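PDB 6O38: type II secretion chaperone CpaB from Acinetobacter nosocomialis M2, which probably acts as a chaperone that binds the metalloprotease CpaA, a substrate of the type II secretion system. Local coordinates for residues 41-46 with 87-92; 66-71 with 159-164; 139-144 with 152-157. All coordinates share one frame; numbering follows the deposited sequence.

Interaction 1: residues 41-46 with 87-92; sequences QQIVFN and KFQMLE. With SO4 (sulfate ion), chain B.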
# COMPACT_ATOMS: atom_id res chain seq x y z
N GLN G 41 6.61 8.76 22.81
CA GLN G 41 5.37 9.06 22.11
C GLN G 41 5.23 8.16 20.89
O GLN G 41 6.20 7.89 20.18
CB GLN G 41 5.33 10.53 21.69
CG GLN G 41 6.49 10.98 20.82
CD GLN G 41 6.23 12.31 20.14
OE1 GLN G 41 7.16 13.06 19.85
NE2 GLN G 41 4.96 12.60 19.88
N GLN G 42 4.01 7.68 20.67
CA GLN G 42 3.76 6.79 19.53
C GLN G 42 3.64 7.57 18.22
O GLN G 42 3.92 7.01 17.16
CB GLN G 42 2.50 5.97 19.78
CG GLN G 42 2.60 5.06 21.00
CD GLN G 42 1.31 4.30 21.27
OE1 GLN G 42 0.28 4.55 20.64
NE2 GLN G 42 1.37 3.36 22.21
N ILE G 43 3.24 8.84 18.29
CA ILE G 43 3.14 9.65 17.08
C ILE G 43 4.54 9.98 16.57
O ILE G 43 5.41 10.41 17.33
CB ILE G 43 2.34 10.93 17.37
CG1 ILE G 43 0.86 10.59 17.59
CG2 ILE G 43 2.50 11.93 16.25
CD1 ILE G 43 -0.00 11.79 17.91
N VAL G 44 4.75 9.77 15.28
CA VAL G 44 6.06 10.00 14.67
C VAL G 44 6.24 11.45 14.24
O VAL G 44 7.22 12.10 14.61
CB VAL G 44 6.27 9.03 13.49
CG1 VAL G 44 7.69 9.12 12.98
CG2 VAL G 44 5.94 7.61 13.91
N PHE G 45 5.31 11.97 13.44
CA PHE G 45 5.35 13.35 12.99
C PHE G 45 3.99 14.00 13.22
O PHE G 45 2.98 13.33 13.46
CB PHE G 45 5.75 13.44 11.51
CG PHE G 45 4.96 12.54 10.60
CD1 PHE G 45 3.71 12.92 10.13
CD2 PHE G 45 5.47 11.31 10.21
CE1 PHE G 45 2.98 12.09 9.30
CE2 PHE G 45 4.75 10.48 9.38
CZ PHE G 45 3.50 10.87 8.92
N ASN G 46 3.97 15.33 13.12
CA ASN G 46 2.78 16.12 13.40
C ASN G 46 2.52 17.10 12.27
O ASN G 46 3.45 17.69 11.73
CB ASN G 46 2.92 16.89 14.72
CG ASN G 46 2.96 15.98 15.93
OD1 ASN G 46 2.12 15.09 16.08
ND2 ASN G 46 3.94 16.19 16.80
N LYS G 87 2.89 5.22 15.80
CA LYS G 87 1.60 5.70 15.31
C LYS G 87 1.80 6.74 14.22
O LYS G 87 2.69 7.58 14.30
CB LYS G 87 0.78 6.30 16.46
CG LYS G 87 -0.66 6.61 16.12
CD LYS G 87 -1.43 6.98 17.38
CE LYS G 87 -2.91 6.67 17.25
NZ LYS G 87 -3.60 6.76 18.56
N PHE G 88 0.95 6.67 13.19
CA PHE G 88 0.95 7.63 12.09
C PHE G 88 -0.40 8.34 12.04
O PHE G 88 -1.45 7.70 12.16
CB PHE G 88 1.21 6.94 10.75
CG PHE G 88 2.53 6.21 10.68
CD1 PHE G 88 3.68 6.88 10.31
CD2 PHE G 88 2.61 4.86 10.98
CE1 PHE G 88 4.89 6.22 10.24
CE2 PHE G 88 3.82 4.19 10.92
CZ PHE G 88 4.96 4.87 10.55
N GLN G 89 -0.36 9.66 11.85
CA GLN G 89 -1.57 10.47 11.74
C GLN G 89 -1.48 11.32 10.48
O GLN G 89 -0.67 12.25 10.41
CB GLN G 89 -1.78 11.34 12.98
CG GLN G 89 -2.37 10.59 14.16
CD GLN G 89 -2.85 11.51 15.26
OE1 GLN G 89 -2.50 12.69 15.30
NE2 GLN G 89 -3.66 10.98 16.17
N MSE G 90 -2.32 11.00 9.50
CA MSE G 90 -2.40 11.73 8.25
C MSE G 90 -3.86 11.97 7.89
O MSE G 90 -4.30 11.65 6.79
CB MSE G 90 -1.67 10.98 7.13
CG MSE G 90 -0.16 11.04 7.25
SE MSE G 90 0.77 9.71 6.18
CE MSE G 90 0.44 8.17 7.32
N LEU G 91 -4.60 12.50 8.87
CA LEU G 91 -6.06 12.53 8.83
C LEU G 91 -6.61 13.04 7.49
O LEU G 91 -7.62 12.53 7.00
CB LEU G 91 -6.61 13.39 9.98
CG LEU G 91 -6.61 12.79 11.39
CD1 LEU G 91 -5.21 12.69 11.98
CD2 LEU G 91 -7.53 13.59 12.30
N GLU G 92 -5.96 14.04 6.90
CA GLU G 92 -6.43 14.55 5.61
C GLU G 92 -6.40 13.46 4.55
O GLU G 92 -7.26 13.44 3.65
CB GLU G 92 -5.60 15.74 5.16
CG GLU G 92 -6.18 16.47 3.95
CD GLU G 92 -5.13 17.18 3.13
OE1 GLU G 92 -3.95 17.19 3.54
OE2 GLU G 92 -5.49 17.73 2.06
S SO4 B . 1.28 9.82 21.49
O1 SO4 B . 2.30 10.38 20.60
O2 SO4 B . 1.93 9.20 22.64
O3 SO4 B . 0.41 10.90 21.95
O4 SO4 B . 0.49 8.83 20.77

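Interaction 2: residues 66-71 with 159-164; sequences KGMVIK and GLVQTM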
# COMPACT_ATOMS: atom_id res chain seq x y z
N LYS G 66 3.76 20.69 -3.23
CA LYS G 66 2.46 20.04 -3.10
C LYS G 66 2.53 18.88 -2.11
O LYS G 66 3.28 17.93 -2.31
CB LYS G 66 1.96 19.54 -4.45
CG LYS G 66 1.75 20.64 -5.48
CD LYS G 66 1.26 20.06 -6.80
CE LYS G 66 1.04 21.16 -7.84
NZ LYS G 66 0.58 20.60 -9.14
N GLY G 67 1.74 18.96 -1.05
CA GLY G 67 1.70 17.91 -0.06
C GLY G 67 1.29 18.47 1.29
O GLY G 67 0.63 19.49 1.38
N MSE G 68 1.71 17.75 2.33
CA MSE G 68 1.33 18.07 3.70
C MSE G 68 2.56 18.31 4.57
O MSE G 68 3.31 17.38 4.86
CB MSE G 68 0.47 16.95 4.27
CG MSE G 68 -0.10 17.20 5.65
SE MSE G 68 -1.05 15.63 6.28
CE MSE G 68 0.42 14.36 6.20
N VAL G 69 2.76 19.56 4.99
CA VAL G 69 3.94 19.91 5.77
C VAL G 69 3.81 19.32 7.17
O VAL G 69 2.74 19.36 7.79
CB VAL G 69 4.12 21.43 5.82
CG1 VAL G 69 5.54 21.79 6.22
CG2 VAL G 69 3.75 22.06 4.48
N ILE G 70 4.92 18.78 7.69
CA ILE G 70 4.94 18.13 8.99
C ILE G 70 6.22 18.50 9.73
O ILE G 70 7.24 18.85 9.13
CB ILE G 70 4.82 16.60 8.89
CG1 ILE G 70 5.85 16.04 7.91
CG2 ILE G 70 3.40 16.19 8.50
CD1 ILE G 70 7.08 15.44 8.57
N LYS G 71 6.14 18.42 11.06
CA LYS G 71 7.31 18.56 11.92
C LYS G 71 7.71 17.19 12.44
O LYS G 71 6.86 16.34 12.70
CB LYS G 71 7.01 19.51 13.09
CG LYS G 71 8.22 19.79 13.98
CD LYS G 71 7.99 20.99 14.87
CE LYS G 71 9.25 21.33 15.67
NZ LYS G 71 9.11 22.60 16.42
N GLY G 159 9.47 18.45 7.20
CA GLY G 159 9.33 17.50 6.12
C GLY G 159 8.03 17.69 5.36
O GLY G 159 7.22 18.56 5.68
N LEU G 160 7.86 16.86 4.34
CA LEU G 160 6.70 16.93 3.46
C LEU G 160 6.19 15.52 3.18
O LEU G 160 6.96 14.66 2.74
CB LEU G 160 7.05 17.64 2.14
CG LEU G 160 5.91 17.88 1.15
CD1 LEU G 160 4.89 18.85 1.73
CD2 LEU G 160 6.45 18.38 -0.18
N VAL G 161 4.91 15.30 3.43
CA VAL G 161 4.25 14.04 3.12
C VAL G 161 3.29 14.27 1.97
O VAL G 161 2.59 15.30 1.93
CB VAL G 161 3.51 13.45 4.34
CG1 VAL G 161 3.70 11.94 4.39
CG2 VAL G 161 4.01 14.08 5.61
N GLN G 162 3.25 13.33 1.04
CA GLN G 162 2.42 13.46 -0.15
C GLN G 162 2.08 12.08 -0.67
O GLN G 162 2.77 11.10 -0.40
CB GLN G 162 3.13 14.28 -1.23
CG GLN G 162 4.44 13.66 -1.69
CD GLN G 162 5.18 14.52 -2.70
OE1 GLN G 162 5.04 15.74 -2.71
NE2 GLN G 162 5.97 13.88 -3.55
N THR G 163 0.99 12.01 -1.43
CA THR G 163 0.69 10.80 -2.18
C THR G 163 1.69 10.66 -3.32
O THR G 163 2.20 11.64 -3.86
CB THR G 163 -0.74 10.84 -2.72
OG1 THR G 163 -1.33 12.11 -2.43
CG2 THR G 163 -1.57 9.73 -2.10
N MSE G 164 1.98 9.41 -3.68
CA MSE G 164 3.06 9.13 -4.63
C MSE G 164 2.76 9.64 -6.03
O MSE G 164 3.65 9.69 -6.88
CB MSE G 164 3.34 7.63 -4.65
CG MSE G 164 3.73 7.07 -3.29
SE MSE G 164 5.23 5.83 -3.35
CE MSE G 164 5.55 5.67 -1.44

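Interaction 3: residues 139-144 with 152-157; sequences TIMQIF and AEIKDG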
# COMPACT_ATOMS: atom_id res chain seq x y z
N THR G 139 15.51 12.24 6.70
CA THR G 139 14.75 11.02 6.93
C THR G 139 13.75 10.83 5.80
O THR G 139 13.08 11.78 5.38
CB THR G 139 14.01 11.08 8.28
OG1 THR G 139 14.95 11.26 9.34
CG2 THR G 139 13.24 9.79 8.52
N ILE G 140 13.66 9.60 5.31
CA ILE G 140 12.70 9.22 4.28
C ILE G 140 11.78 8.15 4.85
O ILE G 140 12.26 7.18 5.46
CB ILE G 140 13.40 8.72 3.00
CG1 ILE G 140 13.96 9.90 2.21
CG2 ILE G 140 12.44 7.90 2.14
CD1 ILE G 140 14.60 9.51 0.90
N MSE G 141 10.48 8.32 4.66
CA MSE G 141 9.50 7.34 5.13
C MSE G 141 8.66 6.78 4.00
O MSE G 141 8.20 7.51 3.13
CB MSE G 141 8.58 7.96 6.18
CG MSE G 141 9.29 8.49 7.40
SE MSE G 141 8.03 9.05 8.77
CE MSE G 141 9.29 9.95 9.94
N GLN G 142 8.47 5.46 4.01
CA GLN G 142 7.60 4.77 3.07
C GLN G 142 6.46 4.14 3.86
O GLN G 142 6.69 3.20 4.64
CB GLN G 142 8.36 3.71 2.28
CG GLN G 142 9.53 4.25 1.47
CD GLN G 142 10.25 3.16 0.71
OE1 GLN G 142 9.77 2.03 0.62
NE2 GLN G 142 11.41 3.49 0.15
N ILE G 143 5.25 4.65 3.68
CA ILE G 143 4.07 4.16 4.39
C ILE G 143 3.18 3.48 3.36
O ILE G 143 2.61 4.15 2.49
CB ILE G 143 3.34 5.29 5.13
CG1 ILE G 143 4.32 6.04 6.04
CG2 ILE G 143 2.17 4.74 5.93
CD1 ILE G 143 3.86 7.42 6.44
N PHE G 144 3.06 2.16 3.46
CA PHE G 144 2.31 1.36 2.50
C PHE G 144 1.09 0.77 3.19
O PHE G 144 1.21 -0.14 4.01
CB PHE G 144 3.19 0.26 1.90
CG PHE G 144 4.40 0.78 1.18
CD1 PHE G 144 4.27 1.78 0.22
CD2 PHE G 144 5.66 0.28 1.46
CE1 PHE G 144 5.38 2.26 -0.44
CE2 PHE G 144 6.77 0.76 0.80
CZ PHE G 144 6.63 1.75 -0.16
N ALA G 152 7.40 10.43 2.82
CA ALA G 152 7.75 11.58 3.64
C ALA G 152 9.23 11.86 3.49
O ALA G 152 10.06 10.97 3.72
CB ALA G 152 7.39 11.34 5.11
N GLU G 153 9.57 13.08 3.10
CA GLU G 153 10.96 13.52 2.97
C GLU G 153 11.19 14.65 3.96
O GLU G 153 10.58 15.72 3.84
CB GLU G 153 11.26 13.97 1.54
CG GLU G 153 12.70 14.42 1.32
CD GLU G 153 13.01 14.66 -0.15
OE1 GLU G 153 12.07 14.61 -0.97
OE2 GLU G 153 14.19 14.88 -0.48
N ILE G 154 12.08 14.42 4.93
CA ILE G 154 12.28 15.33 6.05
C ILE G 154 13.73 15.79 6.07
O ILE G 154 14.64 15.00 5.82
CB ILE G 154 11.90 14.66 7.39
CG1 ILE G 154 10.45 14.16 7.34
CG2 ILE G 154 12.07 15.63 8.55
CD1 ILE G 154 10.14 13.10 8.37
N LYS G 155 13.93 17.07 6.37
CA LYS G 155 15.26 17.66 6.45
C LYS G 155 15.27 18.69 7.57
O LYS G 155 14.52 19.67 7.52
CB LYS G 155 15.67 18.31 5.12
CG LYS G 155 16.96 19.12 5.19
CD LYS G 155 18.18 18.21 5.18
CE LYS G 155 19.46 19.03 5.21
NZ LYS G 155 20.67 18.17 5.37
N ASP G 156 16.12 18.46 8.58
CA ASP G 156 16.30 19.37 9.71
C ASP G 156 14.98 19.60 10.46
O ASP G 156 14.62 20.73 10.80
CB ASP G 156 16.90 20.70 9.26
CG ASP G 156 18.30 20.54 8.69
OD1 ASP G 156 19.04 19.65 9.17
OD2 ASP G 156 18.66 21.31 7.77
N GLY G 157 14.27 18.50 10.73
CA GLY G 157 13.07 18.55 11.54
C GLY G 157 11.80 18.93 10.83
O GLY G 157 10.72 18.77 11.41

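Interaction 1: residues 41-46 with 87-92
A single bridge joins Lys87, in edge strand 85-90, to Ile43, in the loop leading into the other edge strand, 45-47. The antiparallel sheet that holds both strands curls enough to bring its two edges together, consistent with a barrel-like closure. The segments run in roughly the same direction here, their end-to-end lines 33° apart, and the true pairing is brief.

Backbone bonds come first. Lys87 N donates to Gln42 O, although the modelled separation is too short to interpret. Two residues on, Val44 N reaches Lys87 O at 3.2 Å. Ile43 CA sends its hydrogen to the same Lys87 O. One carbonyl thus receives both an N-H and a C-H from 43-44.

The apolar contacts lie deeper. Val44 and Phe88 point the same way, and Val44 CG2 rests over one face of the Phe88 ring, 4.1 Å from CE1. With CG between the backbone N and the carbonyl carbon (chi1 50°), the Phe45 ring swings toward strand 87-90 and brings CE2 to the edge of the Phe88 ring, 3.9 Å from CD1. Its CE1-CZ edge meets Met90. CG of Met90 lies near the ring plane, 3.9 Å from Phe45 CE1, and SE is 5.4 Å from the ring centroid, an edge-on Met-aromatic contact. Phe128 meets Phe88 edge-to-face, extending the aromatic packing into the sheet.

On the outer side Ile43 CD1 touches the Gln89 amide, 3.7 Å from OE1. A sulfate ion, probably from the crystallisation liquor, is held by the backbone N-H groups of Gln42 and Ile43. Gln42 N makes a weak bond to its O2, while Ile43 N donates to sulfate O1 at 2.9 Å with an N-H...O angle of 164°.

Interaction 2: residues 66-71 with 159-164
Val161 sets CG2 against Ile70, 3.5 Å from Ile70 CG1, where the two side chains cross at about a right angle. They belong to neighbouring antiparallel strands, 68-71 and 159-163, whose N-to-C directions make 139°, well short of the 180° of flat antiparallel strands. On the same face the Met68 chain runs beside Val161 and bends at chi3 (59°), which folds CE back to within 3.6 Å of Val161 CG2. That branch of Val161 is therefore clasped by Met68 and Ile70 together. Met90 covers both Met68 and Val161, and Phe45 packs on Ile70, so this face looks into the protein core.

Two hydrogen-bonded pairs hold the strands. Met68 exchanges bonds with Val161, and Val161 N to Met68 O is nearly straight at 3.0 Å. Ile70 likewise exchanges bonds with Gly159, with Gly159 N meeting Ile70 O at 3.0 Å. In the reverse bond Ile70 N donates to Gly159 O at 3.1 Å. With no side chain on Gly159, the end of Ile70 settles directly over its backbone, CD1 being 3.9 Å from Gly159 CA.

The opposite face carries Val69 and Leu160, the non-hydrogen-bonded pair between the two. Their side chains meet loosely; Leu160 instead lays CD1 against the main chain, 3.6 Å from Gly67 C.

Interaction 3: residues 139-144 with 152-157
Met141 leaves its strand beside Ala152, its cross-strand partner, and CB lies 3.7 Å from Ala152 CB. CG is still within range of that methyl, at 4.1 Å. A chi2 near 180° (-173°) carries SE past Ala152 towards the Phe45 ring, and chi3, also extended, sends CE on to the next residue of the same face, 3.6 Å from Ile154 CD1. Met141 and Ile154 cross obliquely there, spanning two residues of the opposite strand with one side chain. Val44, from the loop before strand 45-47, and Tyr72 of strand 68-72 also pack on Met141.

The backbones are joined by two reciprocal pairs of bonds. Met141 N donates to Ala152 O at 2.8 Å, and Ala152 N answers to Met141 O. Two residues along, Ile154 N donates to Thr139 O at 2.9 Å, while Thr139 N returns a bond to Ile154 O. Between these pairs Ile140 faces Glu153 across a non-hydrogen-bonded position, and Ile140 CA adds a C-H...O contact to Ala152 O.

Ile140 and Glu153 point to the other face of the sheet, where the protease CpaA lies. Glu153 OE2 bonds Tyr138 OH and also forms a salt bridge with Arg397 of the CpaA chain, and Ile140 packs on Glu400 of that chain. One face thus fills the core and the other meets the substrate, on a regular antiparallel beta hairpin formed by strands 138-145 and 148-155.

In the fold
All three contacts reach one antiparallel sheet, interaction 1 through the segment leading into its edge strand. Interaction 3 is the hairpin of strands 138-145 and 148-155; strand 158-163 follows and lies next to 148-155, and interaction 2 adds 68-72 on its far side. Strand 45-47 comes next, and interaction 1 ties its lead-in to the opposite edge strand, 85-90. Centres are about 9 Å apart for interactions 2 and 3, and about 12 Å from interaction 1 to either. Along the chain, the segments of 1 and 2 alternate, while interaction 3 falls between the two halves of 2. The inward side chains of all three share one core, leaving the other side of the hairpin to CpaA.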